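Local coordinates for protein pectate lyase II (Xanthomonas campestris pv. campestris, PDB 2QY1) that probably cleaves pectate, the acidic galacturonan of plant cell walls, by beta-elimination, as pectate lyases of polysaccharide lyase family 1 do, at residues 99-104 and 322-327; 133-138 and 168-173; 182-187 and 210-215. The protein carries 2 engineered substitutions. All coordinates share one frame; numbering follows the deposited sequence.

Interaction 1: residues 99-104 and 322-327; sequences IQNMTI and AGAGKN
N101 and A324 bring the two backbones closest together, with their CA atoms 4.4 Å apart, where a corner of the right-handed parallel beta-helix meets the C-terminal tail. Neither side forms a beta bridge to the other. At N101 the coil bends with positive phi and psi (59° and 27°), interrupting strand 97-105 so that one face of the helix gives way to the next. Residues 322-327 follow helix 314-321 as an irregular loop, with G323, second in it, extended at positive phi, where a side chain would press on the carbonyl O before it.

The side-chain amide of N101 reaches out from the corner, and its carbonyl end does the touching. OD1 accepts from the backbone N of G325 at 2.9 Å, a fairly straight bond (158° at the hydrogen) whose donor stands somewhat off the carbonyl plane. A buttressing water also donates to OD1, at 2.8 Å; it donates to G323 O as well and accepts from K326 N, so one oxygen of the corner holds the backbone of G325 directly and those of G323 and K326 through the water. The other end of the amide, ND2, is bonded to G78 O on the preceding coil, which fixes the rotation of the group.

Beside this polar clasp the methyl of A324 points into the coil. Its CB lies 3.6 Å from N101 OD1 on one flank and meets the hydroxyl of T103 on the other. OG1 lies beside the backbone N of T103 and CG2 anti to that N, which turns oxygen rather than methyl toward the tail. A324 N, meanwhile, is bonded to T135 OG1 on the next coil. Farther along the tail, K326 folds back on its own loop, its NZ 2.8 Å from A322 O.

Interaction 2: residues 133-138 and 168-173; sequences HNTVFA and YNYVYN
N134 and N169 lie side by side in successive coils of the parallel beta-helix, their amide planes nearly parallel, and together make the asparagine stack characteristic of the two-residue turn in pectate lyases. N169 OD1 takes two donors from N134: the backbone N at 2.8 Å and, in a longer and more bent bond, ND2 at 3.1 Å. The same ND2 also bonds I99 O, while N134 OD1 accepts from M102 N, and N169 ND2 is given to V131 O. Every polar atom of these two buried amides therefore has a partner, which probably offsets the cost of burying them.

Beyond the turn, strands 135-137 and 170-172 run parallel, 4.7 Å apart at their axes. The backbone bonds alternate in the usual parallel fashion: N134 O accepts from Y170 N at 2.8 Å, Y170 O from V136 N, and V136 O from Y172 N in a somewhat longer bond. The last link, A138 N to N173 O, is bent to 136° with the donor well above the carbonyl plane; a water joins A138 O to N173 ND2 there.

Side chains are piled coil upon coil too. H133 rests on Y168, whose CB sits 3.4 Å from the centroid of the imidazole, over its face, the two rings being parallel but slid apart. NE2 of H133 is bonded to A329 O. F137 and Y172 repeat the theme in reverse: F137 CB lies 3.6 Å from the centroid of the Y172 ring, and Y172 OH stands over the rim of the phenyl. Both residues hold CG between the backbone N and carbonyl carbon (chi1 71° and 70°), which keeps their rings in step. Main-chain donors and acceptors pair in both directions between the coils, and N169 OD1 adds an acceptor for N134, consistent with a register set by amides as well as strands.

Interaction 3: residues 182-187 and 210-215; sequences YSDSDT and LQRFGL. Engineered in segment 210-215: F213 (natural residue Arg).
R212 extends its side chain straight from CG to NE and lays the guanidinium flat against the turn at S183, whose CA stands 3.5 Å above the centre of that plane. D184 comes in at the edge instead. Its OD2 meets R212 NE at 2.9 Å in a salt bridge, close to the guanidinium plane and at 158° on the hydrogen, although the carboxylate itself is turned 64° from the guanidinium. The bond arrives on the anti side of OD2, tilted out of the carboxylate plane. S258 OG shares OD2 and S259 N holds OD1, so both carboxylate oxygens have further partners that help hold the acid. A water accepts from R212 NH2 at 3.0 Å and reaches D184 OD1 weakly, and R212 NH1 is bonded to G181 O.

F213, an engineered substitution for the natural arginine, presents the edge of its ring to the loop's carbonyls, whereas R212 presents a face to S183. Two of these carbonyls lie in the ring plane: CZ is 3.5 Å from D184 O, and CE2 is 3.9 Å from S183 O, consistent with weak attraction of the ring edge to both. D186 O approaches obliquely, 3.3 Å from CD2. Over one face lies T187 CA, a CH-pi contact at 4.3 Å from the centroid.

Those oxygens are presented by a type I turn from S183 to D186, closed by D186 N to S183 O and stiffened by an ST turn in which S183 OG accepts from S185 N. A bound phosphate, probably from the crystallisation liquor, lies about 4 Å from the R212 side chain, which also comes close to R234; this may mark an anion-binding spot. Strand 210-212 is itself flanked by the parallel strands 176-180 and 231-234, and the loop it meets leaves the end of 176-180 before the chain enters 193-202.

In the fold
The three contacts mark different places on one parallel beta-helix. Interactions 1 and 2 are neighbours, their centres 8 Å apart, and they touch where G323 N makes a probable hydrogen bond to Y168 O; strands 97-105, 129-137 and 164-174 follow one another as successive coils there. Interaction 3 lies 23 Å from interaction 2 and 28 Å from interaction 1, centre to centre, on the opposite side of the chain's centre from interaction 1. Along the chain, interaction 2 closes before interaction 3 opens, and both are nested within the long loop closed by interaction 1. Neighbouring coils thus make local contacts, whereas the tail returns to an early coil.

Interaction 1: residues 99-104 and 322-327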
loop_
_atom_site.group_PDB
_atom_site.type_symbol
_atom_site.label_atom_id
_atom_site.label_comp_id
_atom_site.label_asym_id
_atom_site.label_seq_id
_atom_site.Cartn_x
_atom_site.Cartn_y
_atom_site.Cartn_z
ATOM N N ILE A 99 8.917 -1.529 6.905
ATOM C CA ILE A 99 7.749 -1.584 7.782
ATOM C C ILE A 99 7.152 -2.977 7.616
ATOM O O ILE A 99 6.696 -3.334 6.529
ATOM C CB ILE A 99 6.722 -0.475 7.442
ATOM C CG1 ILE A 99 7.372 0.913 7.568
ATOM C CG2 ILE A 99 5.475 -0.583 8.339
ATOM C CD1 ILE A 99 6.639 2.014 6.813
ATOM N N GLN A 100 7.168 -3.764 8.693
ATOM C CA GLN A 100 6.887 -5.197 8.602
ATOM C C GLN A 100 6.106 -5.741 9.800
ATOM O O GLN A 100 6.346 -5.333 10.931
ATOM C CB GLN A 100 8.217 -5.944 8.473
ATOM C CG GLN A 100 8.131 -7.344 7.929
ATOM C CD GLN A 100 9.504 -7.948 7.706
ATOM O OE1 GLN A 100 10.392 -7.822 8.551
ATOM N NE2 GLN A 100 9.687 -8.599 6.563
ATOM N N ASN A 101 5.180 -6.664 9.534
ATOM C CA ASN A 101 4.419 -7.381 10.575
ATOM C C ASN A 101 3.594 -6.492 11.517
ATOM O O ASN A 101 3.338 -6.860 12.672
ATOM C CB ASN A 101 5.337 -8.328 11.370
ATOM C CG ASN A 101 4.618 -9.583 11.847
ATOM O OD1 ASN A 101 3.933 -10.254 11.073
ATOM N ND2 ASN A 101 4.780 -9.910 13.125
ATOM N N MET A 102 3.182 -5.321 11.027
ATOM C CA MET A 102 2.315 -4.438 11.804
ATOM C C MET A 102 0.850 -4.714 11.496
ATOM O O MET A 102 0.478 -4.916 10.339
ATOM C CB MET A 102 2.626 -2.962 11.524
ATOM C CG MET A 102 3.983 -2.487 12.030
ATOM S SD MET A 102 4.080 -2.416 13.827
ATOM C CE MET A 102 3.272 -0.844 14.144
ATOM N N THR A 103 0.031 -4.732 12.542
ATOM C CA THR A 103 -1.417 -4.792 12.394
ATOM C C THR A 103 -1.964 -3.419 12.763
ATOM O O THR A 103 -1.887 -2.997 13.924
ATOM C CB THR A 103 -2.034 -5.910 13.262
ATOM O OG1 THR A 103 -1.513 -7.177 12.841
ATOM C CG2 THR A 103 -3.550 -5.929 13.134
ATOM N N ILE A 104 -2.495 -2.727 11.755
ATOM C CA ILE A 104 -2.904 -1.328 11.867
ATOM C C ILE A 104 -4.400 -1.216 11.549
ATOM O O ILE A 104 -4.822 -1.468 10.418
ATOM C CB ILE A 104 -2.068 -0.424 10.910
ATOM C CG1 ILE A 104 -0.564 -0.551 11.214
ATOM C CG2 ILE A 104 -2.522 1.038 10.998
ATOM C CD1 ILE A 104 0.357 0.142 10.215
ATOM N N ALA A 322 -0.151 -13.894 3.254
ATOM C CA ALA A 322 -0.306 -12.438 3.351
ATOM C C ALA A 322 -0.746 -11.958 4.727
ATOM O O ALA A 322 -1.577 -12.592 5.383
ATOM C CB ALA A 322 -1.261 -11.923 2.285
ATOM N N GLY A 323 -0.176 -10.831 5.151
ATOM C CA GLY A 323 -0.570 -10.170 6.390
ATOM C C GLY A 323 0.385 -10.398 7.543
ATOM O O GLY A 323 1.372 -11.128 7.417
ATOM N N ALA A 324 0.090 -9.751 8.665
ATOM C CA ALA A 324 0.870 -9.902 9.885
ATOM C C ALA A 324 0.495 -11.200 10.597
ATOM O O ALA A 324 -0.573 -11.766 10.353
ATOM C CB ALA A 324 0.655 -8.704 10.800
ATOM N N GLY A 325 1.384 -11.673 11.466
ATOM C CA GLY A 325 1.130 -12.884 12.250
ATOM C C GLY A 325 1.329 -14.174 11.477
ATOM O O GLY A 325 0.952 -15.247 11.949
ATOM N N LYS A 326 1.934 -14.070 10.295
ATOM C CA LYS A 326 2.162 -15.224 9.420
ATOM C C LYS A 326 3.623 -15.664 9.408
ATOM O O LYS A 326 4.033 -16.452 8.547
ATOM C CB LYS A 326 1.707 -14.902 7.990
ATOM C CG LYS A 326 0.210 -14.662 7.846
ATOM C CD LYS A 326 -0.564 -15.970 7.870
ATOM C CE LYS A 326 -2.062 -15.731 7.807
ATOM N NZ LYS A 326 -2.440 -14.924 6.611
ATOM N N ASN A 327 4.404 -15.147 10.357
ATOM C CA ASN A 327 5.839 -15.430 10.454
ATOM C C ASN A 327 6.618 -15.050 9.179
ATOM O O ASN A 327 7.650 -15.642 8.859
ATOM C CB ASN A 327 6.065 -16.898 10.836
ATOM C CG ASN A 327 7.499 -17.192 11.209
ATOM O OD1 ASN A 327 8.131 -16.450 11.970
ATOM N ND2 ASN A 327 8.025 -18.276 10.673
HETATM O O HOH W 1 4.322 -13.288 12.951
HETATM O O HOH W 2 3.603 -12.010 8.886
#

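Interaction 2: residues 133-138 and 168-173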
loop_
_atom_site.group_PDB
_atom_site.type_symbol
_atom_site.label_atom_id
_atom_site.label_comp_id
_atom_site.label_asym_id
_atom_site.label_seq_id
_atom_site.Cartn_x
_atom_site.Cartn_y
_atom_site.Cartn_z
ATOM N N HIS A 133 4.233 -7.780 4.765
ATOM C CA HIS A 133 3.540 -8.587 5.784
ATOM C C HIS A 133 2.848 -7.763 6.876
ATOM O O HIS A 133 2.934 -8.081 8.066
ATOM C CB HIS A 133 4.497 -9.611 6.409
ATOM C CG HIS A 133 4.690 -10.838 5.577
ATOM N ND1 HIS A 133 5.769 -11.007 4.736
ATOM C CD2 HIS A 133 3.933 -11.954 5.448
ATOM C CE1 HIS A 133 5.674 -12.178 4.131
ATOM N NE2 HIS A 133 4.568 -12.772 4.544
ATOM N N ASN A 134 2.167 -6.703 6.462
ATOM C CA ASN A 134 1.341 -5.918 7.366
ATOM C C ASN A 134 -0.129 -6.228 7.114
ATOM O O ASN A 134 -0.508 -6.630 6.007
ATOM C CB ASN A 134 1.614 -4.418 7.193
ATOM C CG ASN A 134 3.084 -4.064 7.370
ATOM O OD1 ASN A 134 3.615 -4.112 8.477
ATOM N ND2 ASN A 134 3.748 -3.710 6.271
ATOM N N THR A 135 -0.948 -6.062 8.149
ATOM C CA THR A 135 -2.401 -6.183 8.018
ATOM C C THR A 135 -3.018 -4.821 8.315
ATOM O O THR A 135 -2.779 -4.242 9.372
ATOM C CB THR A 135 -2.967 -7.272 8.953
ATOM O OG1 THR A 135 -2.415 -8.540 8.582
ATOM C CG2 THR A 135 -4.495 -7.357 8.860
ATOM N N VAL A 136 -3.793 -4.307 7.363
ATOM C CA VAL A 136 -4.378 -2.970 7.472
ATOM C C VAL A 136 -5.891 -3.065 7.282
ATOM O O VAL A 136 -6.357 -3.588 6.270
ATOM C CB VAL A 136 -3.755 -2.003 6.427
ATOM C CG1 VAL A 136 -4.418 -0.622 6.482
ATOM C CG2 VAL A 136 -2.241 -1.880 6.633
ATOM N N PHE A 137 -6.655 -2.571 8.256
ATOM C CA PHE A 137 -8.119 -2.636 8.181
ATOM C C PHE A 137 -8.824 -1.439 8.819
ATOM O O PHE A 137 -8.276 -0.769 9.691
ATOM C CB PHE A 137 -8.642 -3.949 8.782
ATOM C CG PHE A 137 -8.520 -4.032 10.281
ATOM C CD1 PHE A 137 -7.349 -4.501 10.874
ATOM C CD2 PHE A 137 -9.583 -3.651 11.101
ATOM C CE1 PHE A 137 -7.236 -4.582 12.258
ATOM C CE2 PHE A 137 -9.477 -3.724 12.487
ATOM C CZ PHE A 137 -8.301 -4.192 13.065
ATOM N N ALA A 138 -10.046 -1.179 8.370
ATOM C CA ALA A 138 -10.872 -0.132 8.953
ATOM C C ALA A 138 -12.334 -0.551 8.873
ATOM O O ALA A 138 -12.704 -1.615 9.372
ATOM C CB ALA A 138 -10.641 1.197 8.239
ATOM N N TYR A 168 3.043 -8.974 0.292
ATOM C CA TYR A 168 2.425 -9.831 1.314
ATOM C C TYR A 168 1.629 -9.077 2.381
ATOM O O TYR A 168 1.562 -9.510 3.532
ATOM C CB TYR A 168 3.471 -10.735 1.978
ATOM C CG TYR A 168 4.146 -11.702 1.033
ATOM C CD1 TYR A 168 3.603 -12.961 0.793
ATOM C CD2 TYR A 168 5.333 -11.362 0.387
ATOM C CE1 TYR A 168 4.222 -13.859 -0.069
ATOM C CE2 TYR A 168 5.959 -12.256 -0.484
ATOM C CZ TYR A 168 5.393 -13.498 -0.705
ATOM O OH TYR A 168 5.999 -14.388 -1.561
ATOM N N ASN A 169 1.044 -7.945 2.002
ATOM C CA ASN A 169 0.153 -7.219 2.900
ATOM C C ASN A 169 -1.290 -7.703 2.796
ATOM O O ASN A 169 -1.685 -8.251 1.743
ATOM C CB ASN A 169 0.224 -5.716 2.625
ATOM C CG ASN A 169 1.582 -5.126 2.952
ATOM O OD1 ASN A 169 2.009 -5.125 4.107
ATOM N ND2 ASN A 169 2.269 -4.622 1.934
ATOM N N TYR A 170 -2.038 -7.525 3.852
ATOM C CA TYR A 170 -3.443 -7.892 3.873
ATOM C C TYR A 170 -4.251 -6.647 4.210
ATOM O O TYR A 170 -4.168 -6.126 5.321
ATOM C CB TYR A 170 -3.665 -9.017 4.891
ATOM C CG TYR A 170 -5.079 -9.560 5.020
ATOM C CD1 TYR A 170 -6.047 -9.347 4.032
ATOM C CD2 TYR A 170 -5.435 -10.325 6.131
ATOM C CE1 TYR A 170 -7.339 -9.864 4.167
ATOM C CE2 TYR A 170 -6.715 -10.849 6.269
ATOM C CZ TYR A 170 -7.660 -10.617 5.287
ATOM O OH TYR A 170 -8.925 -11.142 5.436
ATOM N N VAL A 171 -5.006 -6.163 3.226
ATOM C CA VAL A 171 -5.854 -4.990 3.404
ATOM C C VAL A 171 -7.306 -5.403 3.217
ATOM O O VAL A 171 -7.692 -5.877 2.143
ATOM C CB VAL A 171 -5.497 -3.839 2.422
ATOM C CG1 VAL A 171 -6.309 -2.584 2.749
ATOM C CG2 VAL A 171 -3.997 -3.528 2.451
ATOM N N TYR A 172 -8.105 -5.232 4.268
ATOM C CA TYR A 172 -9.520 -5.602 4.223
ATOM C C TYR A 172 -10.412 -4.585 4.935
ATOM O O TYR A 172 -9.930 -3.790 5.740
ATOM C CB TYR A 172 -9.739 -7.022 4.772
ATOM C CG TYR A 172 -9.537 -7.179 6.266
ATOM C CD1 TYR A 172 -10.606 -7.032 7.151
ATOM C CD2 TYR A 172 -8.285 -7.495 6.792
ATOM C CE1 TYR A 172 -10.429 -7.182 8.521
ATOM C CE2 TYR A 172 -8.101 -7.652 8.163
ATOM C CZ TYR A 172 -9.173 -7.491 9.018
ATOM O OH TYR A 172 -8.995 -7.643 10.373
ATOM N N ASN A 173 -11.710 -4.620 4.626
ATOM C CA ASN A 173 -12.686 -3.677 5.183
ATOM C C ASN A 173 -12.161 -2.246 5.105
ATOM O O ASN A 173 -12.144 -1.516 6.094
ATOM C CB ASN A 173 -13.055 -4.062 6.622
ATOM C CG ASN A 173 -13.770 -5.398 6.711
ATOM O OD1 ASN A 173 -14.190 -5.965 5.701
ATOM N ND2 ASN A 173 -13.917 -5.907 7.928
HETATM O O HOH W 3 -13.494 -3.936 10.468
#

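Interaction 3: residues 182-187 and 210-215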
loop_
_atom_site.group_PDB
_atom_site.type_symbol
_atom_site.label_atom_id
_atom_site.label_comp_id
_atom_site.label_asym_id
_atom_site.label_seq_id
_atom_site.Cartn_x
_atom_site.Cartn_y
_atom_site.Cartn_z
ATOM N N TYR A 182 -0.658 11.761 -5.748
ATOM C CA TYR A 182 -1.783 12.310 -4.979
ATOM C C TYR A 182 -2.776 13.147 -5.783
ATOM O O TYR A 182 -3.921 13.329 -5.363
ATOM C CB TYR A 182 -1.277 13.104 -3.765
ATOM C CG TYR A 182 -0.878 14.528 -4.070
ATOM C CD1 TYR A 182 0.408 14.830 -4.518
ATOM C CD2 TYR A 182 -1.784 15.576 -3.905
ATOM C CE1 TYR A 182 0.783 16.136 -4.805
ATOM C CE2 TYR A 182 -1.419 16.891 -4.195
ATOM C CZ TYR A 182 -0.133 17.161 -4.643
ATOM O OH TYR A 182 0.239 18.455 -4.926
ATOM N N SER A 183 -2.322 13.668 -6.921
ATOM C CA SER A 183 -3.153 14.476 -7.813
ATOM C C SER A 183 -2.560 14.493 -9.218
ATOM O O SER A 183 -1.424 14.061 -9.427
ATOM C CB SER A 183 -3.294 15.911 -7.288
ATOM O OG SER A 183 -2.162 16.691 -7.618
ATOM N N ASP A 184 -3.334 14.997 -10.176
ATOM C CA ASP A 184 -2.888 15.078 -11.563
ATOM C C ASP A 184 -1.763 16.099 -11.770
ATOM O O ASP A 184 -1.165 16.157 -12.847
ATOM C CB ASP A 184 -4.075 15.370 -12.489
ATOM C CG ASP A 184 -5.074 14.218 -12.547
ATOM O OD1 ASP A 184 -6.165 14.415 -13.119
ATOM O OD2 ASP A 184 -4.778 13.117 -12.028
ATOM N N SER A 185 -1.477 16.892 -10.737
ATOM C CA SER A 185 -0.366 17.847 -10.771
ATOM C C SER A 185 0.909 17.289 -10.116
ATOM O O SER A 185 1.949 17.953 -10.107
ATOM C CB SER A 185 -0.776 19.172 -10.117
ATOM O OG SER A 185 -0.934 19.019 -8.718
ATOM N N ASP A 186 0.823 16.067 -9.588
ATOM C CA ASP A 186 1.953 15.404 -8.924
ATOM C C ASP A 186 2.933 14.818 -9.950
ATOM O O ASP A 186 3.168 13.608 -9.987
ATOM C CB ASP A 186 1.437 14.319 -7.964
ATOM C CG ASP A 186 2.514 13.791 -7.011
ATOM O OD1 ASP A 186 3.631 14.350 -6.972
ATOM O OD2 ASP A 186 2.233 12.804 -6.294
ATOM N N THR A 187 3.514 15.695 -10.767
ATOM C CA THR A 187 4.395 15.292 -11.869
ATOM C C THR A 187 5.722 14.672 -11.417
ATOM O O THR A 187 6.343 13.923 -12.173
ATOM C CB THR A 187 4.683 16.467 -12.827
ATOM O OG1 THR A 187 5.269 17.548 -12.094
ATOM C CG2 THR A 187 3.399 16.942 -13.496
ATOM N N LEU A 210 -4.454 3.039 -6.919
ATOM C CA LEU A 210 -4.651 4.178 -7.801
ATOM C C LEU A 210 -3.254 4.657 -8.166
ATOM O O LEU A 210 -2.522 5.156 -7.308
ATOM C CB LEU A 210 -5.446 5.293 -7.103
ATOM C CG LEU A 210 -5.989 6.478 -7.917
ATOM C CD1 LEU A 210 -6.839 7.379 -7.024
ATOM C CD2 LEU A 210 -4.892 7.301 -8.602
ATOM N N GLN A 211 -2.881 4.490 -9.432
ATOM C CA GLN A 211 -1.554 4.883 -9.891
ATOM C C GLN A 211 -1.617 6.113 -10.788
ATOM O O GLN A 211 -2.316 6.116 -11.803
ATOM C CB GLN A 211 -0.868 3.724 -10.626
ATOM C CG GLN A 211 0.539 4.051 -11.135
ATOM C CD GLN A 211 1.120 2.972 -12.031
ATOM O OE1 GLN A 211 0.646 1.836 -12.047
ATOM N NE2 GLN A 211 2.157 3.325 -12.783
ATOM N N ARG A 212 -0.882 7.152 -10.402
ATOM C CA ARG A 212 -0.674 8.323 -11.246
ATOM C C ARG A 212 0.804 8.421 -11.603
ATOM O O ARG A 212 1.656 8.469 -10.708
ATOM C CB ARG A 212 -1.100 9.597 -10.521
ATOM C CG ARG A 212 -2.590 9.826 -10.385
ATOM C CD ARG A 212 -2.801 11.177 -9.733
ATOM N NE ARG A 212 -4.197 11.593 -9.625
ATOM C CZ ARG A 212 -4.945 11.451 -8.534
ATOM N NH1 ARG A 212 -4.447 10.881 -7.444
ATOM N NH2 ARG A 212 -6.199 11.878 -8.532
ATOM N N PHE A 213 1.100 8.455 -12.906
ATOM C CA PHE A 213 2.477 8.545 -13.428
ATOM C C PHE A 213 3.313 7.308 -13.077
ATOM O O PHE A 213 2.817 6.366 -12.450
ATOM C CB PHE A 213 3.199 9.813 -12.929
ATOM C CG PHE A 213 2.417 11.087 -13.107
ATOM C CD1 PHE A 213 2.476 11.796 -14.303
ATOM C CD2 PHE A 213 1.644 11.597 -12.063
ATOM C CE1 PHE A 213 1.757 12.981 -14.468
ATOM C CE2 PHE A 213 0.925 12.782 -12.218
ATOM C CZ PHE A 213 0.984 13.476 -13.424
ATOM N N GLY A 214 4.578 7.320 -13.494
ATOM C CA GLY A 214 5.547 6.297 -13.101
ATOM C C GLY A 214 5.312 4.913 -13.677
ATOM O O GLY A 214 4.459 4.719 -14.549
ATOM N N LEU A 215 6.087 3.950 -13.183
ATOM C CA LEU A 215 5.973 2.562 -13.609
ATOM C C LEU A 215 5.700 1.675 -12.412
ATOM O O LEU A 215 6.242 1.899 -11.326
ATOM C CB LEU A 215 7.253 2.097 -14.315
ATOM C CG LEU A 215 7.755 2.908 -15.514
ATOM C CD1 LEU A 215 9.140 2.436 -15.931
ATOM C CD2 LEU A 215 6.782 2.839 -16.686
HETATM O O HOH W 4 -7.695 13.328 -10.757
#